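Local coordinates for amidohydrolase 3 domain-containing protein (Pyrococcus furiosus, PDB 3ICJ), which probably hydrolyses carbon-nitrogen bonds other than peptide bonds, as a zinc-dependent member of the amidohydrolase family whose physiological substrate is not established, at residues H397-D402 with Y418-L423; E412-A417 with Y453-G458; L183-S188 with E204-I209. One frame throughout, in Å; residues are numbered along the deposited sequence.

Contact 1 (H397-D402 with Y418-L423); sequences HFIVSD and YRLKTL
Tyr418 reaches across to touch Phe398 and Ile399 of helix 398-401 and Asp402 just after it. Its hydroxyl OH gives a hydrogen bond of 2.6 Å to OD2 of Asp402, which receives it on the anti side, 18° out of the carboxylate plane; the ring and carboxylate planes are turned 52° apart. CB of Phe398 lies over one face of the tyrosine ring, 4.0 Å from its centroid, a CH-pi contact. The Phe398 ring stands obliquely to the tyrosine ring, with Tyr418 CE1 in plane at its edge. Farther back, Ile399 CG1 packs on Tyr418 CB at 3.6 Å. With its CG1 anti to the carbonyl carbon (chi1 -63°) and the chain extended beyond, Ile399 carries CD1 on to meet Leu420 CD1 tip to tip at 3.9 Å. A tyrosine suits this place because its flat ring packs against apolar carbons while the hydroxyl pairs with the acid that follows the helix. Phe398 also packs close to His373 and Asp434, so it lies just behind these zinc ligands. Arg419 is at the N-cap position of helix 420-426, whose Leu420 packs on Ala394 of strand 391-394 and on Ala449 of helix 442-451.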
loop_
_atom_site.group_PDB
_atom_site.type_symbol
_atom_site.label_atom_id
_atom_site.label_comp_id
_atom_site.label_asym_id
_atom_site.label_seq_id
_atom_site.Cartn_x
_atom_site.Cartn_y
_atom_site.Cartn_z
ATOM N N HIS A 397 4.404 -0.004 10.613
ATOM C CA HIS A 397 4.473 -1.396 11.041
ATOM C C HIS A 397 5.787 -2.092 10.635
ATOM O O HIS A 397 6.137 -3.110 11.205
ATOM C CB HIS A 397 3.227 -2.211 10.623
ATOM C CG HIS A 397 3.011 -3.427 11.473
ATOM N ND1 HIS A 397 3.285 -4.704 11.031
ATOM C CD2 HIS A 397 2.602 -3.554 12.761
ATOM C CE1 HIS A 397 3.038 -5.569 12.004
ATOM N NE2 HIS A 397 2.624 -4.897 13.063
ATOM N N PHE A 398 6.528 -1.527 9.681
ATOM C CA PHE A 398 7.882 -2.019 9.338
ATOM C C PHE A 398 8.777 -2.027 10.593
ATOM O O PHE A 398 9.657 -2.869 10.728
ATOM C CB PHE A 398 8.565 -1.141 8.272
ATOM C CG PHE A 398 8.122 -1.380 6.825
ATOM C CD1 PHE A 398 7.001 -2.119 6.507
ATOM C CD2 PHE A 398 8.832 -0.781 5.790
ATOM C CE1 PHE A 398 6.613 -2.307 5.169
ATOM C CE2 PHE A 398 8.457 -0.953 4.460
ATOM C CZ PHE A 398 7.337 -1.725 4.152
ATOM N N ILE A 399 8.552 -1.085 11.504
ATOM C CA ILE A 399 9.298 -1.034 12.769
ATOM C C ILE A 399 9.143 -2.331 13.580
ATOM O O ILE A 399 10.137 -2.887 14.064
ATOM C CB ILE A 399 8.926 0.203 13.627
ATOM C CG1 ILE A 399 9.301 1.485 12.878
ATOM C CG2 ILE A 399 9.656 0.154 14.972
ATOM C CD1 ILE A 399 8.714 2.794 13.475
ATOM N N VAL A 400 7.899 -2.810 13.695
ATOM C CA VAL A 400 7.576 -4.091 14.321
ATOM C C VAL A 400 8.124 -5.307 13.540
ATOM O O VAL A 400 8.738 -6.197 14.125
ATOM C CB VAL A 400 6.024 -4.242 14.508
ATOM C CG1 VAL A 400 5.666 -5.574 15.184
ATOM C CG2 VAL A 400 5.478 -3.090 15.334
ATOM N N SER A 401 7.919 -5.327 12.225
ATOM C CA SER A 401 8.223 -6.501 11.388
ATOM C C SER A 401 9.703 -6.719 11.129
ATOM O O SER A 401 10.176 -7.852 11.074
ATOM C CB SER A 401 7.526 -6.386 10.038
ATOM O OG SER A 401 6.127 -6.400 10.178
ATOM N N ASP A 402 10.432 -5.619 10.943
ATOM C CA ASP A 402 11.831 -5.687 10.534
ATOM C C ASP A 402 12.773 -5.664 11.731
ATOM O O ASP A 402 13.565 -4.729 11.882
ATOM C CB ASP A 402 12.157 -4.534 9.577
ATOM C CG ASP A 402 11.278 -4.524 8.326
ATOM O OD1 ASP A 402 10.471 -5.460 8.105
ATOM O OD2 ASP A 402 11.437 -3.578 7.528
ATOM N N TYR A 418 13.497 4.511 9.795
ATOM C CA TYR A 418 12.085 4.784 10.146
ATOM C C TYR A 418 11.926 5.991 11.059
ATOM O O TYR A 418 11.324 5.929 12.154
ATOM C CB TYR A 418 11.385 3.525 10.708
ATOM C CG TYR A 418 11.538 2.307 9.816
ATOM C CD1 TYR A 418 11.203 2.363 8.451
ATOM C CD2 TYR A 418 12.027 1.103 10.323
ATOM C CE1 TYR A 418 11.358 1.239 7.620
ATOM C CE2 TYR A 418 12.174 -0.031 9.501
ATOM C CZ TYR A 418 11.840 0.049 8.150
ATOM O OH TYR A 418 11.983 -1.066 7.332
ATOM N N ARG A 419 12.478 7.097 10.572
ATOM C CA ARG A 419 12.573 8.337 11.332
ATOM C C ARG A 419 11.277 9.144 11.212
ATOM O O ARG A 419 11.274 10.260 10.691
ATOM C CB ARG A 419 13.773 9.141 10.816
ATOM C CG ARG A 419 15.091 8.423 11.025
ATOM C CD ARG A 419 16.284 9.280 10.574
ATOM N NE ARG A 419 16.560 10.405 11.469
ATOM C CZ ARG A 419 17.622 11.196 11.340
ATOM N NH1 ARG A 419 18.491 10.991 10.347
ATOM N NH2 ARG A 419 17.824 12.198 12.188
ATOM N N LEU A 420 10.182 8.563 11.706
ATOM C CA LEU A 420 8.837 9.080 11.501
ATOM C C LEU A 420 8.675 10.492 12.031
ATOM O O LEU A 420 8.134 11.356 11.339
ATOM C CB LEU A 420 7.789 8.151 12.148
ATOM C CG LEU A 420 7.855 6.665 11.764
ATOM C CD1 LEU A 420 6.693 5.890 12.378
ATOM C CD2 LEU A 420 7.865 6.476 10.265
ATOM N N LYS A 421 9.152 10.724 13.253
ATOM C CA LYS A 421 9.006 12.032 13.887
ATOM C C LYS A 421 9.816 13.101 13.130
ATOM O O LYS A 421 9.302 14.182 12.835
ATOM C CB LYS A 421 9.398 11.952 15.371
ATOM C CG LYS A 421 9.527 13.295 16.091
ATOM C CD LYS A 421 8.178 13.974 16.224
ATOM C CE LYS A 421 8.242 15.164 17.168
ATOM N NZ LYS A 421 7.227 16.173 16.773
ATOM N N THR A 422 11.060 12.774 12.793
ATOM C CA THR A 422 11.940 13.701 12.091
ATOM C C THR A 422 11.403 14.033 10.699
ATOM O O THR A 422 11.236 15.206 10.364
ATOM C CB THR A 422 13.372 13.154 12.007
ATOM O OG1 THR A 422 13.877 12.997 13.326
ATOM C CG2 THR A 422 14.311 14.113 11.255
ATOM N N LEU A 423 11.106 13.005 9.907
ATOM C CA LEU A 423 10.548 13.220 8.579
ATOM C C LEU A 423 9.240 14.027 8.557
ATOM O O LEU A 423 9.080 14.934 7.738
ATOM C CB LEU A 423 10.407 11.891 7.817
ATOM C CG LEU A 423 11.675 11.071 7.538
ATOM C CD1 LEU A 423 11.279 9.717 6.959
ATOM C CD2 LEU A 423 12.656 11.797 6.618
#

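Contact 2 (E412-A417 with Y453-G458); sequences ERAKWA and YVVDPG
Val454 and Val455 direct their methyl groups at Ala414 and Ala417, so that two branched side chains meet two short ones. Both branches of Val454 border Ala417 CB, CG2 the nearer at 3.9 Å, while CG1, anti to its own backbone N (chi1 178°), also lies 3.9 Å from Ala414 O. Val455 sits alongside. Its CG1 approaches Ala414 CB at 4.2 Å, and its CG2 presses on the backbone, 3.5 Å from Ala414 O. Alanine suits both positions because its single methyl lets the valines come close to the main chain. Lys415 crosses the Val455 side chain at about a right angle, touching it with the aliphatic CG. The extended remainder of the lysine takes NZ to Glu412 OE1, a salt bridge of 2.9 Å met on the syn side but 33° out of the carboxylate plane, so the apolar stem packs while the charge is paired within its own segment. One water accepts from Val454 N at 3.2 Å and gives a weak bond to Ala417 O. Beyond the valines, Asp456 OD1 receives Gly458 N from above the carboxylate plane, an Asx turn at the start of the 3-10 segment. The contact lies at the end of helix 405-413, whose Ile405 also packs on Ala417 and Val454, and joins it to the loop between helices 442-451 and 463-477.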
loop_
_atom_site.group_PDB
_atom_site.type_symbol
_atom_site.label_atom_id
_atom_site.label_comp_id
_atom_site.label_asym_id
_atom_site.label_seq_id
_atom_site.Cartn_x
_atom_site.Cartn_y
_atom_site.Cartn_z
ATOM N N GLU A 412 25.065 1.976 14.151
ATOM C CA GLU A 412 25.164 3.387 13.733
ATOM C C GLU A 412 24.154 3.722 12.630
ATOM O O GLU A 412 23.433 4.713 12.726
ATOM C CB GLU A 412 26.590 3.769 13.298
ATOM C CG GLU A 412 27.647 3.766 14.411
ATOM C CD GLU A 412 27.278 4.622 15.627
ATOM O OE1 GLU A 412 26.824 5.777 15.456
ATOM O OE2 GLU A 412 27.456 4.130 16.761
ATOM N N ARG A 413 24.065 2.875 11.602
ATOM C CA ARG A 413 23.150 3.155 10.488
ATOM C C ARG A 413 21.689 2.872 10.852
ATOM O O ARG A 413 20.781 3.365 10.202
ATOM C CB ARG A 413 23.568 2.373 9.240
ATOM C CG ARG A 413 24.944 2.760 8.714
ATOM C CD ARG A 413 25.209 2.099 7.380
ATOM N NE ARG A 413 25.432 0.656 7.525
ATOM C CZ ARG A 413 25.738 -0.138 6.509
ATOM N NH1 ARG A 413 25.852 0.383 5.289
ATOM N NH2 ARG A 413 25.941 -1.442 6.702
ATOM N N ALA A 414 21.471 2.093 11.910
ATOM C CA ALA A 414 20.117 1.839 12.432
ATOM C C ALA A 414 19.461 3.116 12.962
ATOM O O ALA A 414 18.227 3.218 13.023
ATOM C CB ALA A 414 20.173 0.779 13.513
ATOM N N LYS A 415 20.285 4.102 13.323
ATOM C CA LYS A 415 19.797 5.441 13.668
ATOM C C LYS A 415 19.097 6.162 12.495
ATOM O O LYS A 415 18.294 7.078 12.699
ATOM C CB LYS A 415 20.944 6.308 14.212
ATOM C CG LYS A 415 21.530 5.834 15.572
ATOM C CD LYS A 415 22.822 6.592 15.894
ATOM C CE LYS A 415 23.436 6.077 17.204
ATOM N NZ LYS A 415 24.832 6.554 17.346
ATOM N N TRP A 416 19.389 5.732 11.277
ATOM C CA TRP A 416 18.754 6.307 10.090
ATOM C C TRP A 416 17.353 5.754 9.837
ATOM O O TRP A 416 16.610 6.290 9.014
ATOM C CB TRP A 416 19.620 6.037 8.848
ATOM C CG TRP A 416 21.046 6.597 8.908
ATOM C CD1 TRP A 416 21.521 7.581 9.738
ATOM C CD2 TRP A 416 22.151 6.220 8.062
ATOM N NE1 TRP A 416 22.856 7.816 9.478
ATOM C CE2 TRP A 416 23.263 7.005 8.448
ATOM C CE3 TRP A 416 22.302 5.298 7.007
ATOM C CZ2 TRP A 416 24.523 6.894 7.826
ATOM C CZ3 TRP A 416 23.561 5.188 6.383
ATOM C CH2 TRP A 416 24.653 5.981 6.805
ATOM N N ALA A 417 16.990 4.683 10.535
ATOM C CA ALA A 417 15.816 3.900 10.156
ATOM C C ALA A 417 14.488 4.418 10.692
ATOM O O ALA A 417 14.367 4.681 11.890
ATOM C CB ALA A 417 15.997 2.435 10.553
ATOM N N TYR A 453 10.005 1.896 18.200
ATOM C CA TYR A 453 11.130 2.596 17.558
ATOM C C TYR A 453 12.202 1.561 17.179
ATOM O O TYR A 453 12.243 0.468 17.750
ATOM C CB TYR A 453 11.703 3.667 18.508
ATOM C CG TYR A 453 11.967 3.139 19.894
ATOM C CD1 TYR A 453 13.150 2.469 20.187
ATOM C CD2 TYR A 453 11.005 3.260 20.912
ATOM C CE1 TYR A 453 13.377 1.937 21.438
ATOM C CE2 TYR A 453 11.245 2.740 22.185
ATOM C CZ TYR A 453 12.440 2.083 22.427
ATOM O OH TYR A 453 12.715 1.556 23.672
ATOM N N VAL A 454 13.073 1.893 16.227
ATOM C CA VAL A 454 14.170 0.991 15.886
ATOM C C VAL A 454 15.231 1.030 16.981
ATOM O O VAL A 454 15.492 0.009 17.638
ATOM C CB VAL A 454 14.753 1.279 14.487
ATOM C CG1 VAL A 454 15.925 0.352 14.189
ATOM C CG2 VAL A 454 13.660 1.124 13.434
ATOM N N VAL A 455 15.818 2.213 17.179
ATOM C CA VAL A 455 16.785 2.465 18.250
ATOM C C VAL A 455 16.518 3.768 19.016
ATOM O O VAL A 455 16.823 3.846 20.204
ATOM C CB VAL A 455 18.254 2.499 17.735
ATOM C CG1 VAL A 455 18.755 1.082 17.452
ATOM C CG2 VAL A 455 18.392 3.404 16.508
ATOM N N ASP A 456 15.931 4.773 18.352
ATOM C CA ASP A 456 15.747 6.081 18.987
ATOM C C ASP A 456 14.301 6.329 19.404
ATOM O O ASP A 456 13.429 6.555 18.538
ATOM C CB ASP A 456 16.256 7.203 18.060
ATOM C CG ASP A 456 16.111 8.609 18.672
ATOM O OD1 ASP A 456 15.837 8.771 19.892
ATOM O OD2 ASP A 456 16.278 9.564 17.906
ATOM N N PRO A 457 14.031 6.317 20.738
ATOM C CA PRO A 457 12.647 6.536 21.167
ATOM C C PRO A 457 12.115 7.915 20.775
ATOM O O PRO A 457 10.904 8.094 20.684
ATOM C CB PRO A 457 12.718 6.394 22.680
ATOM C CG PRO A 457 13.975 5.598 22.934
ATOM C CD PRO A 457 14.917 6.037 21.881
ATOM N N GLY A 458 13.028 8.849 20.513
ATOM C CA GLY A 458 12.718 10.177 19.953
ATOM C C GLY A 458 12.027 10.165 18.592
ATOM O O GLY A 458 11.482 11.190 18.171
HETATM O O HOH W 1 12.173 4.449 14.554
#

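Contact 3 (L183-S188 with E204-I209); sequences LNLKPS and EESRKI
Leu183 and Leu185 pack against one side of helix 200-214, which lies on the six-stranded mixed sheet containing strands 172-175 and 197-199; Leu183 and Ser206 both touch Met175 of strand 172-175. The chain leaves helix 177-183 at Asn184, whose positive phi of 52° turns the backbone and lets two leucines, one before the turn and one after, face the same partner. Both have CG anti to the carbonyl carbon and chi2 near 180°, an extended shape that carries the methyls across to the helix. Leu183 CD2 meets Ile209 CG2 at 3.7 Å, with the two side chains inclined to each other. CG2 of the beta-branched Ile209 thus faces Leu183, while its CD1 lies between Leu183 O, at 3.8 Å, and Leu185 CD2, at 4.0 Å. The Leu185 and Glu205 side chains run past each other in opposite directions, Leu185 CD2 3.8 Å from Glu205 CG. Chi1 of the glutamate (164°) places that CG, and the bend at chi2 (86°) turns the carboxylate off. Ser206 fits the tight middle of the interface because it is small, and its hydroxyl returns to the helix backbone by a hydrogen bond to Ala202 O. Val198 of strand 197-199 also touches this serine. With its polar need met inside the helix, OG can lie against apolar methyls, 3.4 Å from Leu183 CD1 and 3.6 Å from Leu185 CD1.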
loop_
_atom_site.group_PDB
_atom_site.type_symbol
_atom_site.label_atom_id
_atom_site.label_comp_id
_atom_site.label_asym_id
_atom_site.label_seq_id
_atom_site.Cartn_x
_atom_site.Cartn_y
_atom_site.Cartn_z
ATOM N N LEU A 183 2.438 -22.095 -17.774
ATOM C CA LEU A 183 3.593 -21.197 -17.644
ATOM C C LEU A 183 4.585 -21.271 -18.800
ATOM O O LEU A 183 5.081 -20.239 -19.248
ATOM C CB LEU A 183 4.323 -21.408 -16.303
ATOM C CG LEU A 183 3.661 -20.872 -15.023
ATOM C CD1 LEU A 183 4.560 -21.125 -13.840
ATOM C CD2 LEU A 183 3.380 -19.383 -15.106
ATOM N N ASN A 184 4.873 -22.487 -19.268
ATOM C CA ASN A 184 5.881 -22.714 -20.301
ATOM C C ASN A 184 7.254 -22.088 -20.006
ATOM O O ASN A 184 7.844 -21.444 -20.877
ATOM C CB ASN A 184 5.364 -22.274 -21.677
ATOM C CG ASN A 184 4.895 -23.435 -22.508
ATOM O OD1 ASN A 184 5.416 -23.675 -23.594
ATOM N ND2 ASN A 184 3.927 -24.189 -21.990
ATOM N N LEU A 185 7.739 -22.274 -18.777
ATOM C CA LEU A 185 9.041 -21.746 -18.348
ATOM C C LEU A 185 10.189 -22.424 -19.079
ATOM O O LEU A 185 10.117 -23.616 -19.366
ATOM C CB LEU A 185 9.247 -21.984 -16.853
ATOM C CG LEU A 185 8.286 -21.383 -15.834
ATOM C CD1 LEU A 185 8.593 -22.026 -14.495
ATOM C CD2 LEU A 185 8.424 -19.865 -15.782
ATOM N N LYS A 186 11.245 -21.659 -19.360
ATOM C CA LYS A 186 12.463 -22.192 -19.978
ATOM C C LYS A 186 13.256 -22.958 -18.913
ATOM O O LYS A 186 13.191 -22.594 -17.734
ATOM C CB LYS A 186 13.300 -21.054 -20.585
ATOM C CG LYS A 186 12.536 -20.184 -21.583
ATOM C CD LYS A 186 13.415 -19.108 -22.189
ATOM C CE LYS A 186 12.581 -18.129 -22.996
ATOM N NZ LYS A 186 13.444 -17.332 -23.915
ATOM N N PRO A 187 13.976 -24.036 -19.308
ATOM C CA PRO A 187 14.814 -24.744 -18.327
ATOM C C PRO A 187 15.821 -23.817 -17.637
ATOM O O PRO A 187 16.406 -22.945 -18.289
ATOM C CB PRO A 187 15.552 -25.787 -19.180
ATOM C CG PRO A 187 14.657 -26.024 -20.349
ATOM C CD PRO A 187 14.028 -24.683 -20.638
ATOM N N SER A 188 15.964 -23.968 -16.323
ATOM C CA SER A 188 17.021 -23.292 -15.568
ATOM C C SER A 188 17.334 -24.065 -14.294
ATOM O O SER A 188 16.599 -24.990 -13.917
ATOM C CB SER A 188 16.653 -21.833 -15.236
ATOM O OG SER A 188 15.793 -21.746 -14.114
ATOM N N GLU A 204 10.070 -15.625 -9.588
ATOM C CA GLU A 204 9.804 -14.247 -10.027
ATOM C C GLU A 204 9.183 -14.186 -11.424
ATOM O O GLU A 204 8.195 -13.489 -11.627
ATOM C CB GLU A 204 11.080 -13.407 -10.009
ATOM C CG GLU A 204 11.505 -12.903 -8.643
ATOM C CD GLU A 204 12.901 -12.276 -8.659
ATOM O OE1 GLU A 204 13.300 -11.695 -9.696
ATOM O OE2 GLU A 204 13.607 -12.369 -7.631
ATOM N N GLU A 205 9.766 -14.920 -12.372
ATOM C CA GLU A 205 9.228 -15.055 -13.737
ATOM C C GLU A 205 7.846 -15.742 -13.777
ATOM O O GLU A 205 6.969 -15.315 -14.533
ATOM C CB GLU A 205 10.246 -15.770 -14.647
ATOM C CG GLU A 205 9.715 -16.332 -15.975
ATOM C CD GLU A 205 9.685 -15.326 -17.135
ATOM O OE1 GLU A 205 9.763 -15.783 -18.297
ATOM O OE2 GLU A 205 9.582 -14.095 -16.912
ATOM N N SER A 206 7.661 -16.783 -12.959
ATOM C CA SER A 206 6.350 -17.431 -12.778
ATOM C C SER A 206 5.276 -16.432 -12.361
ATOM O O SER A 206 4.196 -16.428 -12.950
ATOM C CB SER A 206 6.396 -18.559 -11.734
ATOM O OG SER A 206 7.155 -19.665 -12.185
ATOM N N ARG A 207 5.589 -15.610 -11.366
ATOM C CA ARG A 207 4.710 -14.561 -10.885
ATOM C C ARG A 207 4.374 -13.598 -12.015
ATOM O O ARG A 207 3.235 -13.242 -12.200
ATOM C CB ARG A 207 5.399 -13.772 -9.781
ATOM C CG ARG A 207 5.303 -14.328 -8.390
ATOM C CD ARG A 207 5.658 -13.222 -7.404
ATOM N NE ARG A 207 6.112 -13.670 -6.096
ATOM C CZ ARG A 207 7.384 -13.715 -5.715
ATOM N NH1 ARG A 207 8.352 -13.383 -6.559
ATOM N NH2 ARG A 207 7.697 -14.111 -4.487
ATOM N N LYS A 208 5.390 -13.170 -12.749
ATOM C CA LYS A 208 5.232 -12.202 -13.838
ATOM C C LYS A 208 4.272 -12.752 -14.898
ATOM O O LYS A 208 3.358 -12.040 -15.327
ATOM C CB LYS A 208 6.594 -11.853 -14.448
ATOM C CG LYS A 208 6.554 -10.876 -15.629
ATOM C CD LYS A 208 7.887 -10.845 -16.378
ATOM C CE LYS A 208 8.687 -9.601 -16.058
ATOM N NZ LYS A 208 8.233 -8.466 -16.909
ATOM N N ILE A 209 4.466 -14.023 -15.281
ATOM C CA ILE A 209 3.620 -14.677 -16.285
ATOM C C ILE A 209 2.177 -14.844 -15.779
ATOM O O ILE A 209 1.217 -14.584 -16.512
ATOM C CB ILE A 209 4.218 -16.034 -16.780
ATOM C CG1 ILE A 209 5.518 -15.799 -17.571
ATOM C CG2 ILE A 209 3.227 -16.758 -17.674
ATOM C CD1 ILE A 209 6.405 -17.050 -17.732
#

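From the N terminus, contact 3 comes first: it closes the short excursion from helix 177-183 through strands 191-192 and 197-199 back to helix 200-214. It is complete well before the others begin, and its centre lies about 35 Å from that of contact 1 and 39 Å from that of contact 2. Contacts 1 and 2 cross along the chain. Contact 1 closes the loop through helix 405-413, and contact 2 starts within that loop and ends beyond helix 442-451. They also touch in space, Tyr418 CD2 lying 3.5 Å from Val454 CG2. Together they join helices 398-401, 405-413 and 420-426 to the loop before helix 463-477.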